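Local coordinates for protein angel homolog 2 (Homo sapiens, PDB 6RW0), which acts as a 2',3'-cyclic phosphatase of the CCR4/nocturin family and probably binds the 3' untranslated regions of mRNA, at residues 57-62 / 104-109; 163-168 / 200-205; 216-221 / 291-296; 337-342 / 366-371. One frame throughout, in Å; residues are numbered along the deposited sequence.

Contact 1: residues 57-62 / 104-109; sequences YNILSQ and QEVQED. With MG (magnesium ion), chain B.
Glu105 leaves the backbone with CG anti to its carbonyl carbon (chi1 -68°) and runs out extended, while Asn58 turns CG away from its own N (chi1 175°), and the two polar ends converge beside a magnesium ion. Asn58 ND2 lies 3.2 Å from Glu105 OE2 and donates to it from above the carboxylate plane, the amide and carboxylate planes being 62° apart. Glu105 OE2 also binds magnesium at 2.3 Å; five waters complete the shell. Glu105 OE1 takes Ser61 N on its anti side at 3.0 Å, and water 2 as well, so both ends of the carboxylate are fixed. Asparagine suits its place because one amide donates and accepts at once: OD1 takes Leu60 N in an Asx turn and water 1, a magnesium ligand, while ND2 also reaches Asp236. In the backbone, Gln104 N bonds Tyr57 O and Ile59 N bonds Gln104 O, joining parallel strands 49-58 and 100-107. Ser61 OG donates to Gln107 OE1 (2.8 Å) on a lone pair in the carbonyl plane. A metal-binding glutamate near the end of a core strand, here at a G1 bulge, is characteristic of the DNase I-like fold; Asn58 is the second-shell residue that holds its carboxylate oriented for the metal.

Contact 2: residues 163-168 / 200-205; sequences ISLLDR and PRRGDI
Leu165, in the loop between strands 148-157 and 171-179, lies on the first turn of helix 203-220, a loop-on-helix packing within the endonuclease/exonuclease/phosphatase fold. From CB, chi1 (170°) carries CG toward the helix, and chi2 (65°) then sets CD1. Leu165 CD1 lies 3.8 Å from Ile205 CG1, 3.4 Å from Asp204 OD2 and near Arg202 NH2; leucine suits the spot because the same methyl packs on Ile205 and lies against the Arg202-Asp204 pair. The backbone touches too, Leu165 O lying 3.5 Å from Ile205 CG1. Arg202, at the N-cap position, folds back on Asp204 and grips it side-on, NE to OD1 and NH2 to OD2, the latter bond nearly straight at 171°. Asp204 OD2 has a second cationic mate in Arg275. Ile205 CD1 sits over the centre of one guanidinium face of Arg202, 3.5 Å above the plane. Water 6 then bridges Arg202 NH2 and Leu165 O, while water 7 joins Arg202 NH1 to Asp167 OD2. A leucine in place of Arg202 would probably leave Asp204 with one cationic partner fewer and both waters without their helix-side anchor. The nearby positive charge of Arg168 is balanced within its own loop: Arg168 NH1 donates to Asp167 OD1 at 2.8 Å, with that oxygen in the guanidinium plane.

Contact 3: residues 216-221 / 291-296; sequences EISSVA and NCVYEV. With K (potassium ion), chain C.
Glu216 meets Tyr294 at the phenol end: Tyr294 OH donates to Glu216 OE1 at 2.6 Å, arriving nearly along the C-O axis of the carboxylate. The bond from CA to CB of Glu216 leads away from the loop overall, though CB already lies against the phenol oxygen, and the bend at chi2 (75°) helps turn the carboxylate to the hydroxyl. Carboxylate and ring planes stand 77° apart, with OE1 at the ring edge, near its plane. The long, flexible glutamate suits this task; its side chain also touches Asn154, Val156 and Val174 of the neighbouring strands. One residue on, Ile217 turns inward from the loop to pack on Val174 and Phe334. This is the amphipathic pattern of a helix laid on a beta-sheet: helix 203-220 covers strands 148-157 and 171-179 with one side and offers its small polar residues to the irregular loop 291-296 with another. Ser218 points its CB toward that loop, where a small side chain leaves room for Val293; a touch of its OG on Val293 CG1 is doubtful, since the serine has two conformers. Ser219 follows, Ser219 CB lying 4.1 Å from Tyr294 CD2, at the ring edge. Near the end of the helix a potassium ion is bound by Ser219 O, at 2.7 Å, and by Ser219 OG, at 3.0 Å; water 8 is a further ligand.

Contact 4: residues 337-342 / 366-371; sequences SSVYSH and IFYSAE
Ser337 and Tyr368 form an antiparallel hydrogen-bonded pair in which both backbone polar groups are satisfied: Ser337 N donates to Tyr368 O and Tyr368 N to Ser337 O, each at 2.9 Å. The next rung is Val339 N to Ile366 O, almost straight at 169°. Between them Ser338 and Phe367 make a non-hydrogen-bonded pair, where Phe367 CA approaches Ser337 O at 3.1 Å. Water takes over as the strands part. Ser338 OG donates to Tyr340 O at 2.8 Å and accepts from water 9, which itself accepts from Ile366 N; a serine fits because its hydroxyl can serve both roles. Water 10 donates to Ser338 O and lies 2.6 Å from Tyr368 OH. With CG of Tyr368 between its N and carbonyl carbon (chi1 65°), the ring folds across the neighbouring strand and receives Ser337 CB over one face, a CH-pi contact. Replacing Tyr368 with an alanine would probably uncover Ser337 CB and deprive water 10 of its phenolic partner. The Tyr368 face of the sheet, with Val339, packs toward strand 421-428, where Phe425 meets the tyrosine ring; Ser338 and Phe367 look the other way, to helix 244-251, and strand 231-236 pairs with 359-369.

Overall arrangement
Contact 1 is wholly buried, contacts 2 and 4 are partly so, and contact 3 is at the surface. Contacts 1 and 4 lie on opposite sides of the chain's centre, each joining strands within one of the two large mixed sheets, parallel in contact 1 and antiparallel in contact 4. Contacts 2 and 3 share helix 203-220, one at its start and one near its end, with centres about 20 Å apart, and each docks a loop on it. Chemistry follows place. Backbone hydrogen bonds join the strand pairs, supplemented by a metal-bound carboxylate in 57-62 / 104-109 and by aromatic packing in 337-342 / 366-371. The helix contacts rely instead on apolar packing and bridging waters between groups whose charges are paired within each segment in contact 2, and on a phenol-carboxylate bond in contact 3.

Contact 1: residues 57-62 / 104-109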
loop_
_atom_site.group_PDB
_atom_site.type_symbol
_atom_site.label_atom_id
_atom_site.label_comp_id
_atom_site.label_asym_id
_atom_site.label_seq_id
_atom_site.Cartn_x
_atom_site.Cartn_y
_atom_site.Cartn_z
ATOM N N TYR A 57 -5.555 -0.027 -4.579
ATOM C CA TYR A 57 -6.657 -0.989 -4.407
ATOM C C TYR A 57 -6.117 -2.406 -4.208
ATOM O O TYR A 57 -5.492 -2.905 -5.116
ATOM C CB TYR A 57 -7.542 -0.930 -5.655
ATOM C CG TYR A 57 -8.924 -1.522 -5.551
ATOM C CD1 TYR A 57 -9.434 -1.975 -4.353
ATOM C CD2 TYR A 57 -9.732 -1.564 -6.661
ATOM C CE1 TYR A 57 -10.715 -2.487 -4.272
ATOM C CE2 TYR A 57 -11.014 -2.068 -6.598
ATOM C CZ TYR A 57 -11.502 -2.541 -5.402
ATOM O OH TYR A 57 -12.763 -3.042 -5.323
ATOM N N ASN A 58 -6.405 -3.028 -3.071
ATOM C CA ASN A 58 -6.135 -4.463 -2.853
ATOM C C ASN A 58 -7.397 -5.144 -3.404
ATOM O O ASN A 58 -8.430 -4.974 -2.808
ATOM C CB ASN A 58 -5.864 -4.734 -1.378
ATOM C CG ASN A 58 -5.703 -6.207 -1.091
ATOM O OD1 ASN A 58 -6.272 -7.027 -1.767
ATOM N ND2 ASN A 58 -4.938 -6.532 -0.074
ATOM N N ILE A 59 -7.301 -5.854 -4.525
ATOM C CA ILE A 59 -8.488 -6.361 -5.268
ATOM C C ILE A 59 -8.926 -7.748 -4.804
ATOM O O ILE A 59 -9.941 -8.187 -5.283
ATOM C CB ILE A 59 -8.231 -6.300 -6.788
ATOM C CG1 ILE A 59 -7.190 -7.316 -7.269
ATOM C CG2 ILE A 59 -7.867 -4.883 -7.198
ATOM C CD1 ILE A 59 -7.119 -7.441 -8.767
ATOM N N LEU A 60 -8.184 -8.383 -3.906
ATOM C CA LEU A 60 -8.483 -9.704 -3.351
ATOM C C LEU A 60 -8.216 -10.799 -4.385
ATOM O O LEU A 60 -8.965 -10.961 -5.351
ATOM C CB LEU A 60 -9.887 -9.795 -2.740
ATOM C CG LEU A 60 -10.299 -11.159 -2.171
ATOM C CD1 LEU A 60 -9.358 -11.705 -1.117
ATOM C CD2 LEU A 60 -11.723 -11.032 -1.616
ATOM N N SER A 61 -7.141 -11.548 -4.180
ATOM C CA SER A 61 -6.801 -12.657 -5.062
ATOM C C SER A 61 -7.790 -13.796 -4.878
ATOM O O SER A 61 -8.130 -14.153 -3.749
ATOM C CB SER A 61 -5.386 -13.115 -4.705
ATOM O OG SER A 61 -5.170 -14.496 -4.951
ATOM N N GLN A 62 -8.258 -14.375 -5.989
ATOM C CA GLN A 62 -9.228 -15.466 -5.886
ATOM C C GLN A 62 -8.664 -16.656 -5.118
ATOM O O GLN A 62 -9.378 -17.274 -4.308
ATOM C CB GLN A 62 -9.694 -15.912 -7.272
ATOM C CG GLN A 62 -10.903 -16.833 -7.220
ATOM C CD GLN A 62 -12.152 -16.113 -6.736
ATOM O OE1 GLN A 62 -12.272 -14.904 -6.880
ATOM N NE2 GLN A 62 -13.100 -16.865 -6.185
ATOM N N GLN A 104 -2.841 -4.321 -5.347
ATOM C CA GLN A 104 -2.311 -5.441 -4.593
ATOM C C GLN A 104 -3.219 -6.654 -4.763
ATOM O O GLN A 104 -4.380 -6.537 -5.157
ATOM C CB GLN A 104 -2.119 -5.094 -3.105
ATOM C CG GLN A 104 -1.372 -3.767 -2.861
ATOM C CD GLN A 104 -2.282 -2.564 -2.896
ATOM O OE1 GLN A 104 -3.447 -2.633 -2.497
ATOM N NE2 GLN A 104 -1.762 -1.450 -3.381
ATOM N N GLU A 105 -2.662 -7.825 -4.442
ATOM C CA GLU A 105 -3.351 -9.113 -4.579
ATOM C C GLU A 105 -3.776 -9.378 -6.021
ATOM O O GLU A 105 -4.847 -9.927 -6.286
ATOM C CB GLU A 105 -4.487 -9.281 -3.576
ATOM C CG GLU A 105 -3.924 -9.404 -2.183
ATOM C CD GLU A 105 -4.855 -10.049 -1.189
ATOM O OE1 GLU A 105 -5.705 -10.889 -1.588
ATOM O OE2 GLU A 105 -4.721 -9.715 0.011
ATOM N N VAL A 106 -2.904 -8.994 -6.949
ATOM C CA VAL A 106 -3.081 -9.236 -8.376
ATOM C C VAL A 106 -2.550 -10.634 -8.663
ATOM O O VAL A 106 -1.341 -10.875 -8.592
ATOM C CB VAL A 106 -2.345 -8.168 -9.196
ATOM C CG1 VAL A 106 -2.361 -8.500 -10.692
ATOM C CG2 VAL A 106 -2.922 -6.790 -8.875
ATOM N N GLN A 107 -3.459 -11.558 -8.976
ATOM C CA GLN A 107 -3.106 -12.960 -9.165
ATOM C C GLN A 107 -2.524 -13.177 -10.558
ATOM O O GLN A 107 -3.068 -12.685 -11.548
ATOM C CB GLN A 107 -4.358 -13.810 -8.954
ATOM C CG GLN A 107 -4.112 -15.279 -8.961
ATOM C CD GLN A 107 -5.291 -16.051 -8.437
ATOM O OE1 GLN A 107 -5.753 -15.807 -7.324
ATOM N NE2 GLN A 107 -5.800 -16.972 -9.241
ATOM N N GLU A 108 -1.407 -13.908 -10.628
ATOM C CA GLU A 108 -0.624 -13.955 -11.862
ATOM C C GLU A 108 -1.436 -14.494 -13.038
ATOM O O GLU A 108 -1.408 -13.915 -14.133
ATOM C CB GLU A 108 0.651 -14.783 -11.666
ATOM C CG GLU A 108 1.541 -14.808 -12.925
ATOM C CD GLU A 108 2.687 -15.817 -12.864
ATOM O OE1 GLU A 108 2.514 -16.906 -12.275
ATOM O OE2 GLU A 108 3.770 -15.503 -13.405
ATOM N N ASP A 109 -2.134 -15.622 -12.859
ATOM C CA ASP A 109 -2.833 -16.210 -14.001
ATOM C C ASP A 109 -3.931 -15.280 -14.503
ATOM O O ASP A 109 -4.034 -15.008 -15.707
ATOM C CB ASP A 109 -3.315 -17.649 -13.736
ATOM C CG ASP A 109 -4.236 -17.805 -12.532
ATOM O OD1 ASP A 109 -4.532 -16.840 -11.808
ATOM O OD2 ASP A 109 -4.686 -18.959 -12.331
HETATM MG MG MG B . -6.210 -10.010 1.720
HETATM O O HOH W 1 -7.566 -8.857 0.101
HETATM O O HOH W 2 -6.357 -12.022 0.850
HETATM O O HOH W 3 -8.022 -10.220 3.076
HETATM O O HOH W 4 -5.101 -11.062 3.772
HETATM O O HOH W 5 -6.168 -8.251 3.143
#

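Contact 2: residues 163-168 / 200-205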
loop_
_atom_site.group_PDB
_atom_site.type_symbol
_atom_site.label_atom_id
_atom_site.label_comp_id
_atom_site.label_asym_id
_atom_site.label_seq_id
_atom_site.Cartn_x
_atom_site.Cartn_y
_atom_site.Cartn_z
ATOM N N ILE A 163 19.365 -14.383 4.923
ATOM C CA ILE A 163 19.010 -13.677 6.155
ATOM C C ILE A 163 17.792 -14.375 6.744
ATOM O O ILE A 163 16.684 -14.249 6.210
ATOM C CB ILE A 163 18.724 -12.193 5.893
ATOM C CG1 ILE A 163 19.985 -11.548 5.304
ATOM C CG2 ILE A 163 18.277 -11.494 7.161
ATOM C CD1 ILE A 163 19.773 -10.163 4.790
ATOM N N SER A 164 17.988 -15.112 7.841
ATOM C CA SER A 164 16.903 -15.935 8.367
ATOM C C SER A 164 15.669 -15.115 8.715
ATOM O O SER A 164 14.543 -15.600 8.570
ATOM C CB SER A 164 17.389 -16.730 9.575
ATOM O OG SER A 164 18.305 -17.730 9.157
ATOM N N LEU A 165 15.850 -13.873 9.158
ATOM C CA LEU A 165 14.710 -13.034 9.498
ATOM C C LEU A 165 13.752 -12.890 8.329
ATOM O O LEU A 165 12.526 -12.871 8.513
ATOM C CB LEU A 165 15.230 -11.649 9.892
ATOM C CG LEU A 165 14.209 -10.537 10.074
ATOM C CD1 LEU A 165 13.292 -10.843 11.246
ATOM C CD2 LEU A 165 14.870 -9.183 10.303
ATOM N N LEU A 166 14.293 -12.735 7.129
ATOM C CA LEU A 166 13.523 -12.325 5.960
ATOM C C LEU A 166 13.105 -13.544 5.142
ATOM O O LEU A 166 13.457 -13.706 3.977
ATOM C CB LEU A 166 14.332 -11.333 5.135
ATOM C CG LEU A 166 14.426 -9.956 5.793
ATOM C CD1 LEU A 166 15.480 -9.104 5.092
ATOM C CD2 LEU A 166 13.090 -9.215 5.812
ATOM N N ASP A 167 12.290 -14.387 5.776
ATOM C CA ASP A 167 11.879 -15.651 5.186
ATOM C C ASP A 167 10.496 -15.599 4.546
ATOM O O ASP A 167 9.953 -16.653 4.196
ATOM C CB ASP A 167 11.951 -16.778 6.226
ATOM C CG ASP A 167 11.044 -16.548 7.432
ATOM O OD1 ASP A 167 10.223 -15.617 7.422
ATOM O OD2 ASP A 167 11.165 -17.319 8.413
ATOM N N ARG A 168 9.929 -14.413 4.353
ATOM C CA ARG A 168 8.584 -14.267 3.811
ATOM C C ARG A 168 8.616 -13.729 2.381
ATOM O O ARG A 168 9.552 -13.027 1.980
ATOM C CB ARG A 168 7.760 -13.345 4.716
ATOM C CG ARG A 168 7.637 -13.838 6.171
ATOM C CD ARG A 168 7.054 -15.223 6.223
ATOM N NE ARG A 168 6.126 -15.473 7.329
ATOM C CZ ARG A 168 6.503 -15.757 8.573
ATOM N NH1 ARG A 168 7.792 -15.797 8.884
ATOM N NH2 ARG A 168 5.595 -16.007 9.508
ATOM N N PRO A 200 0.313 -10.825 12.314
ATOM C CA PRO A 200 0.344 -9.737 13.302
ATOM C C PRO A 200 1.475 -9.794 14.308
ATOM O O PRO A 200 1.871 -8.750 14.842
ATOM C CB PRO A 200 -1.017 -9.862 14.006
ATOM C CG PRO A 200 -1.898 -10.435 12.967
ATOM C CD PRO A 200 -1.052 -11.380 12.157
ATOM N N ARG A 201 1.963 -10.966 14.656
ATOM C CA ARG A 201 3.052 -11.086 15.647
ATOM C C ARG A 201 4.372 -10.540 15.092
ATOM O O ARG A 201 5.130 -10.030 15.845
ATOM C CB ARG A 201 3.220 -12.539 16.097
ATOM C CG ARG A 201 4.230 -12.710 17.223
ATOM C CD ARG A 201 4.280 -14.119 17.789
ATOM N NE ARG A 201 4.776 -15.092 16.838
ATOM C CZ ARG A 201 5.508 -16.140 17.151
ATOM N NH1 ARG A 201 6.067 -16.238 18.339
ATOM N NH2 ARG A 201 5.705 -17.087 16.260
ATOM N N ARG A 202 4.621 -10.705 13.801
ATOM C CA ARG A 202 5.962 -10.430 13.234
ATOM C C ARG A 202 6.186 -8.988 12.777
ATOM O O ARG A 202 6.526 -8.787 11.640
ATOM C CB ARG A 202 6.241 -11.434 12.116
ATOM C CG ARG A 202 6.182 -12.882 12.584
ATOM C CD ARG A 202 7.059 -13.170 13.794
ATOM N NE ARG A 202 8.455 -12.839 13.585
ATOM C CZ ARG A 202 9.325 -13.603 12.959
ATOM N NH1 ARG A 202 8.951 -14.787 12.524
ATOM N NH2 ARG A 202 10.554 -13.180 12.765
ATOM N N GLY A 203 6.203 -8.065 13.726
ATOM C CA GLY A 203 6.484 -6.641 13.500
ATOM C C GLY A 203 7.933 -6.426 13.111
ATOM O O GLY A 203 8.220 -5.417 12.519
ATOM N N ASP A 204 8.816 -7.310 13.560
ATOM C CA ASP A 204 10.241 -7.276 13.178
ATOM C C ASP A 204 10.340 -7.464 11.661
ATOM O O ASP A 204 11.022 -6.710 11.030
ATOM C CB ASP A 204 11.026 -8.350 13.935
ATOM C CG ASP A 204 10.488 -9.766 13.864
ATOM O OD1 ASP A 204 9.304 -9.944 13.689
ATOM O OD2 ASP A 204 11.283 -10.652 13.991
ATOM N N ILE A 205 9.634 -8.425 11.097
ATOM C CA ILE A 205 9.636 -8.597 9.648
ATOM C C ILE A 205 8.980 -7.407 8.966
ATOM O O ILE A 205 9.503 -6.881 7.979
ATOM C CB ILE A 205 9.001 -9.938 9.234
ATOM C CG1 ILE A 205 9.760 -11.099 9.858
ATOM C CG2 ILE A 205 8.998 -10.017 7.707
ATOM C CD1 ILE A 205 9.130 -12.423 9.566
HETATM O O HOH W 6 11.914 -14.745 10.678
HETATM O O HOH W 7 10.058 -16.896 10.710
#

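Contact 3: residues 216-221 / 291-296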
loop_
_atom_site.group_PDB
_atom_site.type_symbol
_atom_site.label_atom_id
_atom_site.label_comp_id
_atom_site.label_asym_id
_atom_site.label_seq_id
_atom_site.Cartn_x
_atom_site.Cartn_y
_atom_site.Cartn_z
ATOM N N GLU A 216 14.781 1.401 -1.293
ATOM C CA GLU A 216 14.661 1.453 -2.746
ATOM C C GLU A 216 14.175 2.828 -3.191
ATOM O O GLU A 216 14.702 3.404 -4.151
ATOM C CB GLU A 216 13.730 0.353 -3.251
ATOM C CG GLU A 216 13.720 0.242 -4.760
ATOM C CD GLU A 216 14.960 -0.411 -5.317
ATOM O OE1 GLU A 216 15.691 -1.098 -4.565
ATOM O OE2 GLU A 216 15.208 -0.246 -6.522
ATOM N N ILE A 217 13.180 3.379 -2.494
ATOM C CA ILE A 217 12.687 4.715 -2.826
ATOM C C ILE A 217 13.795 5.747 -2.696
ATOM O O ILE A 217 13.938 6.641 -3.546
ATOM C CB ILE A 217 11.477 5.082 -1.949
ATOM C CG1 ILE A 217 10.318 4.136 -2.241
ATOM C CG2 ILE A 217 11.094 6.536 -2.188
ATOM C CD1 ILE A 217 9.159 4.278 -1.257
ATOM N N SER A 218 14.592 5.651 -1.636
ATOM C CA SER A 218 15.661 6.624 -1.454
ATOM C C SER A 218 16.648 6.599 -2.610
ATOM O O SER A 218 17.200 7.644 -2.978
ATOM C CB SER A 218 16.396 6.353 -0.152
ATOM O OG SER A 218 17.547 7.162 -0.081
ATOM N N SER A 219 16.887 5.435 -3.198
ATOM C CA SER A 219 17.804 5.371 -4.324
ATOM C C SER A 219 17.146 5.850 -5.612
ATOM O O SER A 219 17.769 6.581 -6.397
ATOM C CB SER A 219 18.318 3.946 -4.473
ATOM O OG SER A 219 19.336 3.920 -5.446
ATOM N N VAL A 220 15.900 5.444 -5.853
ATOM C CA VAL A 220 15.244 5.762 -7.118
ATOM C C VAL A 220 14.857 7.233 -7.191
ATOM O O VAL A 220 14.971 7.858 -8.251
ATOM C CB VAL A 220 14.029 4.837 -7.300
ATOM C CG1 VAL A 220 13.214 5.253 -8.517
ATOM C CG2 VAL A 220 14.469 3.392 -7.406
ATOM N N ALA A 221 14.364 7.806 -6.081
ATOM C CA ALA A 221 13.868 9.183 -6.068
ATOM C C ALA A 221 14.974 10.223 -5.916
ATOM O O ALA A 221 14.708 11.423 -6.048
ATOM C CB ALA A 221 12.847 9.381 -4.942
ATOM N N ASN A 291 18.835 4.727 9.049
ATOM C CA ASN A 291 18.110 5.794 8.338
ATOM C C ASN A 291 17.383 5.214 7.110
ATOM O O ASN A 291 16.946 6.008 6.315
ATOM C CB ASN A 291 19.049 6.935 7.967
ATOM C CG ASN A 291 19.634 7.619 9.178
ATOM O OD1 ASN A 291 19.091 7.556 10.255
ATOM N ND2 ASN A 291 20.753 8.279 8.988
ATOM N N CYS A 292 17.341 3.885 6.941
ATOM C CA CYS A 292 16.596 3.233 5.859
ATOM C C CYS A 292 17.137 3.607 4.481
ATOM O O CYS A 292 16.377 3.799 3.526
ATOM C CB CYS A 292 15.087 3.474 5.962
ATOM S SG CYS A 292 14.372 2.759 7.453
ATOM N N VAL A 293 18.458 3.718 4.374
ATOM C CA VAL A 293 19.111 3.888 3.081
ATOM C C VAL A 293 20.079 2.738 2.851
ATOM O O VAL A 293 20.628 2.160 3.789
ATOM C CB VAL A 293 19.832 5.242 2.931
ATOM C CG1 VAL A 293 18.843 6.370 3.125
ATOM C CG2 VAL A 293 20.987 5.359 3.893
ATOM N N TYR A 294 20.287 2.395 1.586
ATOM C CA TYR A 294 21.302 1.404 1.285
ATOM C C TYR A 294 22.670 1.909 1.736
ATOM O O TYR A 294 22.977 3.099 1.639
ATOM C CB TYR A 294 21.345 1.154 -0.218
ATOM C CG TYR A 294 20.153 0.427 -0.789
ATOM C CD1 TYR A 294 19.710 -0.760 -0.239
ATOM C CD2 TYR A 294 19.483 0.920 -1.903
ATOM C CE1 TYR A 294 18.634 -1.435 -0.768
ATOM C CE2 TYR A 294 18.405 0.240 -2.444
ATOM C CZ TYR A 294 17.988 -0.933 -1.867
ATOM O OH TYR A 294 16.914 -1.645 -2.359
ATOM N N GLU A 295 23.510 0.982 2.198
ATOM C CA GLU A 295 24.867 1.292 2.621
ATOM C C GLU A 295 25.819 0.215 2.116
ATOM O O GLU A 295 25.438 -0.938 1.887
ATOM C CB GLU A 295 24.953 1.461 4.149
ATOM C CG GLU A 295 24.638 0.197 4.918
ATOM C CD GLU A 295 24.599 0.387 6.423
ATOM O OE1 GLU A 295 24.876 1.507 6.905
ATOM O OE2 GLU A 295 24.288 -0.598 7.124
ATOM N N VAL A 296 27.062 0.623 1.906
ATOM C CA VAL A 296 28.111 -0.318 1.552
ATOM C C VAL A 296 28.410 -1.158 2.781
ATOM O O VAL A 296 28.763 -0.619 3.837
ATOM C CB VAL A 296 29.364 0.432 1.093
ATOM C CG1 VAL A 296 30.484 -0.556 0.839
ATOM C CG2 VAL A 296 29.071 1.277 -0.139
HETATM K K K C . 20.444 6.451 -6.528
HETATM O O HOH W 8 20.910 8.650 -8.040
#

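Contact 4: residues 337-342 / 366-371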
loop_
_atom_site.group_PDB
_atom_site.type_symbol
_atom_site.label_atom_id
_atom_site.label_comp_id
_atom_site.label_asym_id
_atom_site.label_seq_id
_atom_site.Cartn_x
_atom_site.Cartn_y
_atom_site.Cartn_z
ATOM N N SER A 337 3.062 12.721 4.052
ATOM C CA SER A 337 1.737 12.887 4.615
ATOM C C SER A 337 0.857 11.750 4.126
ATOM O O SER A 337 1.155 11.095 3.128
ATOM C CB SER A 337 1.126 14.213 4.160
ATOM O OG SER A 337 1.800 15.312 4.749
ATOM N N SER A 338 -0.237 11.525 4.841
ATOM C CA SER A 338 -1.236 10.542 4.456
ATOM C C SER A 338 -2.397 11.264 3.790
ATOM O O SER A 338 -2.860 12.298 4.280
ATOM C CB SER A 338 -1.745 9.786 5.682
ATOM O OG SER A 338 -2.867 8.974 5.365
ATOM N N VAL A 339 -2.888 10.709 2.683
ATOM C CA VAL A 339 -4.050 11.297 2.019
ATOM C C VAL A 339 -5.236 11.370 2.973
ATOM O O VAL A 339 -5.925 12.393 3.057
ATOM C CB VAL A 339 -4.404 10.524 0.736
ATOM C CG1 VAL A 339 -5.819 10.891 0.249
ATOM C CG2 VAL A 339 -3.368 10.815 -0.334
ATOM N N TYR A 340 -5.505 10.279 3.682
ATOM C CA TYR A 340 -6.643 10.181 4.578
ATOM C C TYR A 340 -6.256 10.488 6.015
ATOM O O TYR A 340 -5.117 10.268 6.437
ATOM C CB TYR A 340 -7.241 8.788 4.465
ATOM C CG TYR A 340 -7.851 8.532 3.107
ATOM C CD1 TYR A 340 -9.138 8.935 2.830
ATOM C CD2 TYR A 340 -7.134 7.919 2.097
ATOM C CE1 TYR A 340 -9.716 8.702 1.593
ATOM C CE2 TYR A 340 -7.694 7.700 0.850
ATOM C CZ TYR A 340 -8.985 8.089 0.603
ATOM O OH TYR A 340 -9.530 7.841 -0.638
ATOM N N SER A 341 -7.220 11.043 6.756
ATOM C CA SER A 341 -7.015 11.432 8.145
ATOM C C SER A 341 -7.487 10.383 9.148
ATOM O O SER A 341 -7.212 10.530 10.345
ATOM C CB SER A 341 -7.710 12.769 8.421
ATOM O OG SER A 341 -9.109 12.607 8.353
ATOM N N HIS A 342 -8.166 9.328 8.698
ATOM C CA HIS A 342 -8.422 8.095 9.433
ATOM C C HIS A 342 -9.606 8.166 10.393
ATOM O O HIS A 342 -10.017 7.124 10.901
ATOM C CB HIS A 342 -7.180 7.557 10.175
ATOM C CG HIS A 342 -5.943 7.590 9.338
ATOM N ND1 HIS A 342 -5.875 6.989 8.102
ATOM C CD2 HIS A 342 -4.743 8.182 9.537
ATOM C CE1 HIS A 342 -4.679 7.200 7.581
ATOM N NE2 HIS A 342 -3.980 7.936 8.424
ATOM N N ILE A 366 -2.418 5.878 1.047
ATOM C CA ILE A 366 -1.650 6.616 0.048
ATOM C C ILE A 366 -0.857 7.663 0.817
ATOM O O ILE A 366 -1.442 8.583 1.408
ATOM C CB ILE A 366 -2.529 7.271 -1.025
ATOM C CG1 ILE A 366 -3.347 6.238 -1.805
ATOM C CG2 ILE A 366 -1.627 8.036 -1.999
ATOM C CD1 ILE A 366 -4.398 6.820 -2.754
ATOM N N PHE A 367 0.464 7.521 0.835
ATOM C CA PHE A 367 1.366 8.502 1.414
ATOM C C PHE A 367 1.993 9.304 0.281
ATOM O O PHE A 367 2.168 8.798 -0.832
ATOM C CB PHE A 367 2.468 7.806 2.201
ATOM C CG PHE A 367 1.987 7.044 3.405
ATOM C CD1 PHE A 367 1.610 7.712 4.552
ATOM C CD2 PHE A 367 1.975 5.651 3.408
ATOM C CE1 PHE A 367 1.208 7.006 5.679
ATOM C CE2 PHE A 367 1.587 4.942 4.536
ATOM C CZ PHE A 367 1.184 5.621 5.658
ATOM N N TYR A 368 2.304 10.570 0.553
ATOM C CA TYR A 368 2.869 11.421 -0.487
ATOM C C TYR A 368 3.813 12.456 0.112
ATOM O O TYR A 368 3.663 12.866 1.264
ATOM C CB TYR A 368 1.761 12.119 -1.292
ATOM C CG TYR A 368 0.923 13.106 -0.495
ATOM C CD1 TYR A 368 1.145 14.472 -0.590
ATOM C CD2 TYR A 368 -0.097 12.670 0.350
ATOM C CE1 TYR A 368 0.382 15.382 0.134
ATOM C CE2 TYR A 368 -0.860 13.569 1.077
ATOM C CZ TYR A 368 -0.615 14.924 0.969
ATOM O OH TYR A 368 -1.362 15.835 1.687
ATOM N N SER A 369 4.786 12.877 -0.701
ATOM C CA SER A 369 5.713 13.930 -0.315
ATOM C C SER A 369 4.976 15.225 -0.081
ATOM O O SER A 369 4.283 15.711 -0.978
ATOM C CB SER A 369 6.652 14.209 -1.484
ATOM O OG SER A 369 7.536 13.153 -1.660
ATOM N N ALA A 370 5.184 15.833 1.083
ATOM C CA ALA A 370 4.491 17.085 1.347
ATOM C C ALA A 370 5.282 17.987 2.279
ATOM O O ALA A 370 6.053 17.523 3.125
ATOM C CB ALA A 370 3.098 16.843 1.950
ATOM N N GLU A 371 5.056 19.292 2.116
ATOM C CA GLU A 371 5.561 20.311 3.023
ATOM C C GLU A 371 4.895 20.156 4.386
ATOM O O GLU A 371 5.556 20.183 5.419
ATOM C CB GLU A 371 5.240 21.711 2.492
ATOM C CG GLU A 371 5.631 21.957 1.048
ATOM C CD GLU A 371 7.105 22.263 0.881
ATOM O OE1 GLU A 371 7.873 22.040 1.840
ATOM O OE2 GLU A 371 7.495 22.733 -0.210
HETATM O O HOH W 9 -3.933 7.327 3.374
HETATM O O HOH W 10 -2.858 15.088 3.736
#